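Local coordinates for M32 carboxypeptidase (Pyrococcus furiosus, PDB 1KA2), which removes amino acids one after another from the C-terminus of peptides as a cobalt-dependent metallocarboxypeptidase with broad specificity, at residues Leu275-Ile289 / Lys457-Ile470. Residues are numbered along the deposited sequence; the frame is centred on the assembly and turned at random.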
loop_
_atom_site.group_PDB
_atom_site.type_symbol
_atom_site.label_atom_id
_atom_site.label_comp_id
_atom_site.label_asym_id
_atom_site.label_seq_id
_atom_site.Cartn_x
_atom_site.Cartn_y
_atom_site.Cartn_z
ATOM N N LEU A 275 -0.121 -18.701 -7.381
ATOM C CA LEU A 275 -0.104 -19.206 -8.759
ATOM C C LEU A 275 -1.524 -19.193 -9.289
ATOM O O LEU A 275 -1.787 -18.790 -10.425
ATOM C CB LEU A 275 0.454 -20.637 -8.811
ATOM C CG LEU A 275 0.491 -21.287 -10.205
ATOM C CD1 LEU A 275 1.541 -20.589 -11.058
ATOM C CD2 LEU A 275 0.820 -22.759 -10.096
ATOM N N TYR A 276 -2.440 -19.626 -8.437
ATOM C CA TYR A 276 -3.857 -19.669 -8.757
ATOM C C TYR A 276 -4.362 -18.294 -9.226
ATOM O O TYR A 276 -4.983 -18.159 -10.285
ATOM C CB TYR A 276 -4.610 -20.124 -7.509
ATOM C CG TYR A 276 -6.088 -20.379 -7.665
ATOM C CD1 TYR A 276 -6.763 -20.122 -8.863
ATOM C CD2 TYR A 276 -6.811 -20.918 -6.606
ATOM C CE1 TYR A 276 -8.134 -20.410 -8.992
ATOM C CE2 TYR A 276 -8.159 -21.205 -6.719
ATOM C CZ TYR A 276 -8.823 -20.955 -7.901
ATOM O OH TYR A 276 -10.176 -21.252 -7.959
ATOM N N GLU A 277 -4.097 -17.271 -8.431
ATOM C CA GLU A 277 -4.539 -15.929 -8.783
ATOM C C GLU A 277 -3.731 -15.396 -9.961
ATOM O O GLU A 277 -4.232 -14.648 -10.799
ATOM C CB GLU A 277 -4.394 -15.013 -7.573
ATOM C CG GLU A 277 -5.354 -15.338 -6.451
ATOM C CD GLU A 277 -6.808 -15.130 -6.849
ATOM O OE1 GLU A 277 -7.074 -14.249 -7.702
ATOM O OE2 GLU A 277 -7.686 -15.835 -6.302
ATOM N N LEU A 278 -2.473 -15.807 -10.009
ATOM C CA LEU A 278 -1.550 -15.413 -11.057
ATOM C C LEU A 278 -1.979 -16.001 -12.400
ATOM O O LEU A 278 -1.884 -15.339 -13.431
ATOM C CB LEU A 278 -0.149 -15.911 -10.694
ATOM C CG LEU A 278 1.012 -14.913 -10.668
ATOM C CD1 LEU A 278 0.553 -13.592 -10.140
ATOM C CD2 LEU A 278 2.148 -15.467 -9.805
ATOM N N GLN A 279 -2.460 -17.242 -12.385
ATOM C CA GLN A 279 -2.867 -17.900 -13.621
ATOM C C GLN A 279 -4.339 -17.715 -13.944
ATOM O O GLN A 279 -5.009 -18.633 -14.405
ATOM C CB GLN A 279 -2.504 -19.385 -13.565
ATOM C CG GLN A 279 -1.007 -19.593 -13.346
ATOM C CD GLN A 279 -0.515 -20.968 -13.754
ATOM O OE1 GLN A 279 0.460 -21.084 -14.495
ATOM N NE2 GLN A 279 -1.174 -22.009 -13.268
ATOM N N GLN A 280 -4.825 -16.503 -13.708
ATOM C CA GLN A 280 -6.206 -16.164 -13.974
ATOM C C GLN A 280 -6.290 -15.717 -15.433
ATOM O O GLN A 280 -5.275 -15.406 -16.046
ATOM C CB GLN A 280 -6.634 -15.045 -13.028
ATOM C CG GLN A 280 -8.090 -15.075 -12.666
ATOM C CD GLN A 280 -8.502 -16.341 -11.932
ATOM O OE1 GLN A 280 -9.678 -16.647 -11.853
ATOM N NE2 GLN A 280 -7.537 -17.069 -11.382
ATOM N N ASP A 281 -7.492 -15.699 -15.992
ATOM C CA ASP A 281 -7.686 -15.305 -17.386
ATOM C C ASP A 281 -7.806 -13.784 -17.486
ATOM O O ASP A 281 -8.776 -13.209 -16.996
ATOM C CB ASP A 281 -8.959 -15.965 -17.918
ATOM C CG ASP A 281 -9.067 -15.909 -19.426
ATOM O OD1 ASP A 281 -8.813 -14.832 -19.999
ATOM O OD2 ASP A 281 -9.425 -16.943 -20.038
ATOM N N GLU A 282 -6.840 -13.133 -18.133
ATOM C CA GLU A 282 -6.863 -11.671 -18.246
ATOM C C GLU A 282 -8.047 -11.062 -18.999
ATOM O O GLU A 282 -8.249 -9.850 -18.960
ATOM C CB GLU A 282 -5.558 -11.158 -18.859
ATOM C CG GLU A 282 -4.317 -11.523 -18.055
ATOM C CD GLU A 282 -3.096 -10.731 -18.483
ATOM O OE1 GLU A 282 -3.021 -10.327 -19.662
ATOM O OE2 GLU A 282 -2.207 -10.514 -17.640
ATOM N N ARG A 283 -8.831 -11.876 -19.690
ATOM C CA ARG A 283 -9.988 -11.322 -20.374
ATOM C C ARG A 283 -11.066 -11.006 -19.329
ATOM O O ARG A 283 -12.055 -10.351 -19.638
ATOM C CB ARG A 283 -10.533 -12.315 -21.400
ATOM C CG ARG A 283 -9.539 -12.670 -22.492
ATOM C CD ARG A 283 -10.063 -13.796 -23.364
ATOM N NE ARG A 283 -10.234 -15.022 -22.598
ATOM C CZ ARG A 283 -10.883 -16.092 -23.039
ATOM N NH1 ARG A 283 -11.421 -16.086 -24.249
ATOM N NH2 ARG A 283 -11.003 -17.159 -22.269
ATOM N N PHE A 284 -10.857 -11.476 -18.095
ATOM C CA PHE A 284 -11.797 -11.265 -16.983
ATOM C C PHE A 284 -11.340 -10.142 -16.030
ATOM O O PHE A 284 -11.985 -9.875 -15.003
ATOM C CB PHE A 284 -11.969 -12.563 -16.166
ATOM C CG PHE A 284 -12.356 -13.778 -16.989
ATOM C CD1 PHE A 284 -12.871 -13.643 -18.280
ATOM C CD2 PHE A 284 -12.217 -15.061 -16.459
ATOM C CE1 PHE A 284 -13.236 -14.764 -19.026
ATOM C CE2 PHE A 284 -12.583 -16.195 -17.201
ATOM C CZ PHE A 284 -13.091 -16.047 -18.483
ATOM N N MET A 285 -10.229 -9.489 -16.367
ATOM C CA MET A 285 -9.679 -8.416 -15.541
ATOM C C MET A 285 -10.739 -7.358 -15.213
ATOM O O MET A 285 -11.474 -6.909 -16.096
ATOM C CB MET A 285 -8.491 -7.780 -16.279
ATOM C CG MET A 285 -7.499 -7.054 -15.399
ATOM S SD MET A 285 -6.158 -6.313 -16.364
ATOM C CE MET A 285 -5.068 -7.721 -16.574
ATOM N N PHE A 286 -10.813 -6.962 -13.941
ATOM C CA PHE A 286 -11.793 -5.963 -13.480
ATOM C C PHE A 286 -13.230 -6.491 -13.320
ATOM O O PHE A 286 -14.136 -5.725 -12.982
ATOM C CB PHE A 286 -11.828 -4.767 -14.433
ATOM C CG PHE A 286 -10.483 -4.248 -14.782
ATOM C CD1 PHE A 286 -10.025 -4.305 -16.091
ATOM C CD2 PHE A 286 -9.650 -3.730 -13.794
ATOM C CE1 PHE A 286 -8.741 -3.851 -16.416
ATOM C CE2 PHE A 286 -8.375 -3.278 -14.105
ATOM C CZ PHE A 286 -7.918 -3.338 -15.421
ATOM N N THR A 287 -13.433 -7.784 -13.557
ATOM C CA THR A 287 -14.765 -8.381 -13.454
ATOM C C THR A 287 -14.870 -9.370 -12.298
ATOM O O THR A 287 -13.873 -9.932 -11.856
ATOM C CB THR A 287 -15.129 -9.159 -14.719
ATOM O OG1 THR A 287 -14.445 -10.415 -14.710
ATOM C CG2 THR A 287 -14.731 -8.379 -15.954
ATOM N N PRO A 288 -16.096 -9.615 -11.815
ATOM C CA PRO A 288 -16.324 -10.548 -10.703
ATOM C C PRO A 288 -16.046 -12.036 -10.950
ATOM O O PRO A 288 -16.124 -12.827 -10.014
ATOM C CB PRO A 288 -17.779 -10.279 -10.317
ATOM C CG PRO A 288 -18.387 -9.769 -11.571
ATOM C CD PRO A 288 -17.331 -8.876 -12.139
ATOM N N ILE A 289 -15.728 -12.429 -12.184
ATOM C CA ILE A 289 -15.427 -13.834 -12.454
ATOM C C ILE A 289 -13.938 -14.141 -12.360
ATOM O O ILE A 289 -13.539 -15.306 -12.295
ATOM C CB ILE A 289 -15.943 -14.315 -13.835
ATOM C CG1 ILE A 289 -15.542 -13.337 -14.939
ATOM C CG2 ILE A 289 -17.452 -14.524 -13.775
ATOM C CD1 ILE A 289 -16.009 -13.789 -16.326
ATOM N N LYS A 457 2.237 -26.569 -13.735
ATOM C CA LYS A 457 1.602 -25.275 -13.550
ATOM C C LYS A 457 0.523 -25.105 -14.615
ATOM O O LYS A 457 -0.565 -24.600 -14.337
ATOM C CB LYS A 457 2.642 -24.147 -13.662
ATOM C CG LYS A 457 3.616 -24.084 -12.484
ATOM C CD LYS A 457 4.903 -23.358 -12.842
ATOM C CE LYS A 457 4.664 -21.899 -13.186
ATOM N NZ LYS A 457 5.929 -21.203 -13.565
ATOM N N ALA A 458 0.821 -25.545 -15.830
ATOM C CA ALA A 458 -0.123 -25.433 -16.940
ATOM C C ALA A 458 -1.325 -26.373 -16.765
ATOM O O ALA A 458 -2.448 -26.042 -17.153
ATOM C CB ALA A 458 0.597 -25.728 -18.261
ATOM N N TRP A 459 -1.087 -27.545 -16.182
ATOM C CA TRP A 459 -2.171 -28.508 -15.964
ATOM C C TRP A 459 -3.159 -27.885 -14.987
ATOM O O TRP A 459 -4.367 -27.952 -15.191
ATOM C CB TRP A 459 -1.622 -29.815 -15.380
ATOM C CG TRP A 459 -2.631 -30.917 -15.297
ATOM C CD1 TRP A 459 -2.834 -31.915 -16.211
ATOM C CD2 TRP A 459 -3.559 -31.155 -14.231
ATOM N NE1 TRP A 459 -3.825 -32.762 -15.776
ATOM C CE2 TRP A 459 -4.288 -32.319 -14.564
ATOM C CE3 TRP A 459 -3.843 -30.499 -13.027
ATOM C CZ2 TRP A 459 -5.282 -32.842 -13.735
ATOM C CZ3 TRP A 459 -4.836 -31.023 -12.198
ATOM C CH2 TRP A 459 -5.541 -32.183 -12.559
ATOM N N LEU A 460 -2.630 -27.274 -13.927
ATOM C CA LEU A 460 -3.466 -26.618 -12.928
ATOM C C LEU A 460 -4.251 -25.466 -13.558
ATOM O O LEU A 460 -5.420 -25.263 -13.248
ATOM C CB LEU A 460 -2.612 -26.090 -11.765
ATOM C CG LEU A 460 -2.414 -26.897 -10.461
ATOM C CD1 LEU A 460 -3.391 -28.061 -10.363
ATOM C CD2 LEU A 460 -1.014 -27.391 -10.381
ATOM N N ARG A 461 -3.615 -24.721 -14.458
ATOM C CA ARG A 461 -4.278 -23.594 -15.112
ATOM C C ARG A 461 -5.516 -24.030 -15.886
ATOM O O ARG A 461 -6.616 -23.528 -15.654
ATOM C CB ARG A 461 -3.306 -22.886 -16.062
ATOM C CG ARG A 461 -3.898 -21.689 -16.787
ATOM C CD ARG A 461 -2.789 -20.779 -17.278
ATOM N NE ARG A 461 -3.210 -19.379 -17.291
ATOM C CZ ARG A 461 -2.373 -18.341 -17.278
ATOM N NH1 ARG A 461 -1.057 -18.537 -17.255
ATOM N NH2 ARG A 461 -2.851 -17.098 -17.269
ATOM N N GLU A 462 -5.326 -24.967 -16.808
ATOM C CA GLU A 462 -6.414 -25.471 -17.635
ATOM C C GLU A 462 -7.527 -26.127 -16.842
ATOM O O GLU A 462 -8.706 -25.941 -17.152
ATOM C CB GLU A 462 -5.883 -26.487 -18.650
ATOM C CG GLU A 462 -5.622 -25.913 -20.025
ATOM C CD GLU A 462 -6.869 -25.323 -20.652
ATOM O OE1 GLU A 462 -7.890 -26.046 -20.760
ATOM O OE2 GLU A 462 -6.823 -24.135 -21.039
ATOM N N LYS A 463 -7.161 -26.899 -15.826
ATOM C CA LYS A 463 -8.172 -27.590 -15.035
ATOM C C LYS A 463 -8.886 -26.720 -14.003
ATOM O O LYS A 463 -10.110 -26.773 -13.888
ATOM C CB LYS A 463 -7.554 -28.811 -14.338
ATOM C CG LYS A 463 -7.065 -29.908 -15.277
ATOM C CD LYS A 463 -8.199 -30.431 -16.144
ATOM C CE LYS A 463 -7.850 -31.755 -16.825
ATOM N NZ LYS A 463 -6.776 -31.626 -17.849
ATOM N N ILE A 464 -8.133 -25.900 -13.274
ATOM C CA ILE A 464 -8.721 -25.067 -12.220
ATOM C C ILE A 464 -8.671 -23.541 -12.381
ATOM O O ILE A 464 -9.706 -22.875 -12.420
ATOM C CB ILE A 464 -8.058 -25.373 -10.857
ATOM C CG1 ILE A 464 -8.052 -26.882 -10.581
ATOM C CG2 ILE A 464 -8.784 -24.622 -9.761
ATOM C CD1 ILE A 464 -9.423 -27.519 -10.533
ATOM N N HIS A 465 -7.457 -23.005 -12.454
ATOM C CA HIS A 465 -7.205 -21.562 -12.523
ATOM C C HIS A 465 -7.934 -20.656 -13.527
ATOM O O HIS A 465 -8.650 -19.737 -13.125
ATOM C CB HIS A 465 -5.694 -21.339 -12.655
ATOM C CG HIS A 465 -4.887 -22.043 -11.601
ATOM N ND1 HIS A 465 -3.509 -22.065 -11.608
ATOM C CD2 HIS A 465 -5.269 -22.739 -10.503
ATOM C CE1 HIS A 465 -3.076 -22.744 -10.558
ATOM N NE2 HIS A 465 -4.124 -23.164 -9.873
ATOM N N ARG A 466 -7.746 -20.894 -14.821
ATOM C CA ARG A 466 -8.357 -20.042 -15.838
ATOM C C ARG A 466 -9.854 -19.856 -15.688
ATOM O O ARG A 466 -10.411 -18.883 -16.193
ATOM C CB ARG A 466 -8.065 -20.580 -17.239
ATOM C CG ARG A 466 -8.665 -21.955 -17.517
ATOM C CD ARG A 466 -8.544 -22.319 -18.999
ATOM N NE ARG A 466 -9.320 -21.396 -19.823
ATOM C CZ ARG A 466 -9.375 -21.426 -21.152
ATOM N NH1 ARG A 466 -8.694 -22.340 -21.837
ATOM N NH2 ARG A 466 -10.116 -20.533 -21.795
ATOM N N TRP A 467 -10.508 -20.782 -14.994
ATOM C CA TRP A 467 -11.949 -20.704 -14.822
ATOM C C TRP A 467 -12.411 -19.656 -13.813
ATOM O O TRP A 467 -13.590 -19.294 -13.792
ATOM C CB TRP A 467 -12.504 -22.086 -14.453
ATOM C CG TRP A 467 -12.146 -23.120 -15.482
ATOM C CD1 TRP A 467 -11.435 -24.269 -15.282
ATOM C CD2 TRP A 467 -12.398 -23.044 -16.893
ATOM N NE1 TRP A 467 -11.220 -24.905 -16.481
ATOM C CE2 TRP A 467 -11.801 -24.174 -17.484
ATOM C CE3 TRP A 467 -13.066 -22.127 -17.711
ATOM C CZ2 TRP A 467 -11.851 -24.416 -18.863
ATOM C CZ3 TRP A 467 -13.117 -22.368 -19.088
ATOM C CH2 TRP A 467 -12.511 -23.504 -19.645
ATOM N N GLY A 468 -11.491 -19.152 -12.996
ATOM C CA GLY A 468 -11.875 -18.153 -12.010
ATOM C C GLY A 468 -13.150 -18.533 -11.271
ATOM O O GLY A 468 -13.267 -19.655 -10.767
ATOM N N SER A 469 -14.100 -17.599 -11.225
ATOM C CA SER A 469 -15.372 -17.796 -10.543
ATOM C C SER A 469 -16.530 -17.984 -11.513
ATOM O O SER A 469 -17.665 -17.602 -11.221
ATOM C CB SER A 469 -15.670 -16.603 -9.639
ATOM O OG SER A 469 -14.647 -16.457 -8.675
ATOM N N ILE A 470 -16.245 -18.578 -12.664
ATOM C CA ILE A 470 -17.285 -18.812 -13.648
ATOM C C ILE A 470 -18.349 -19.786 -13.127
ATOM O O ILE A 470 -19.546 -19.536 -13.255
ATOM C CB ILE A 470 -16.670 -19.347 -14.961
ATOM C CG1 ILE A 470 -15.988 -18.189 -15.700
ATOM C CG2 ILE A 470 -17.739 -19.980 -15.831
ATOM C CD1 ILE A 470 -15.119 -18.614 -16.858
HETATM O O HOH W 1 -11.250 -21.408 -10.436
HETATM O O HOH W 2 -10.101 -16.730 -14.476
HETATM O O HOH W 3 -10.787 -19.265 -19.145
#
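The helix that carries the HEXXH metal-binding motif, 261-278, packs against segment 457-470, and Tyr276, Gln279 and His465 make the join. CA of Tyr276 sits squarely over one face of the His465 imidazole, 3.6 Å from its centroid, a CH-pi contact; the phenol ring runs nearly parallel to the imidazole but is slid well aside. Just past the helix end, Gln279 has CG beside its backbone N (chi1 -58°) and an extended chain beyond, which carries the amide across the gap to spend both N-H groups: NE2 gives one to His465 ND1 (2.9 Å, 165°) and the other to Lys457 O (2.9 Å), which it meets from above the carbonyl plane. ND1 is therefore an acceptor, while NE2 of His465 bonds to Gln301 on helix 295-309, so both ring nitrogens are bonded and the ring's rotation is fixed. Arg461 lays its guanidinium over Gln279 CA and reaches Gln280 O only weakly. Water 1 links Tyr276 OH to Ile464 O and Gly468 O. Ser469 N donates an almost straight 2.6 Å bond to Ile289 O, and Ile470 CD1 touches Phe284 CE2. This is packing next to the HEXXH metal site of an M32 carboxypeptidase, at the C-terminal end of its helix.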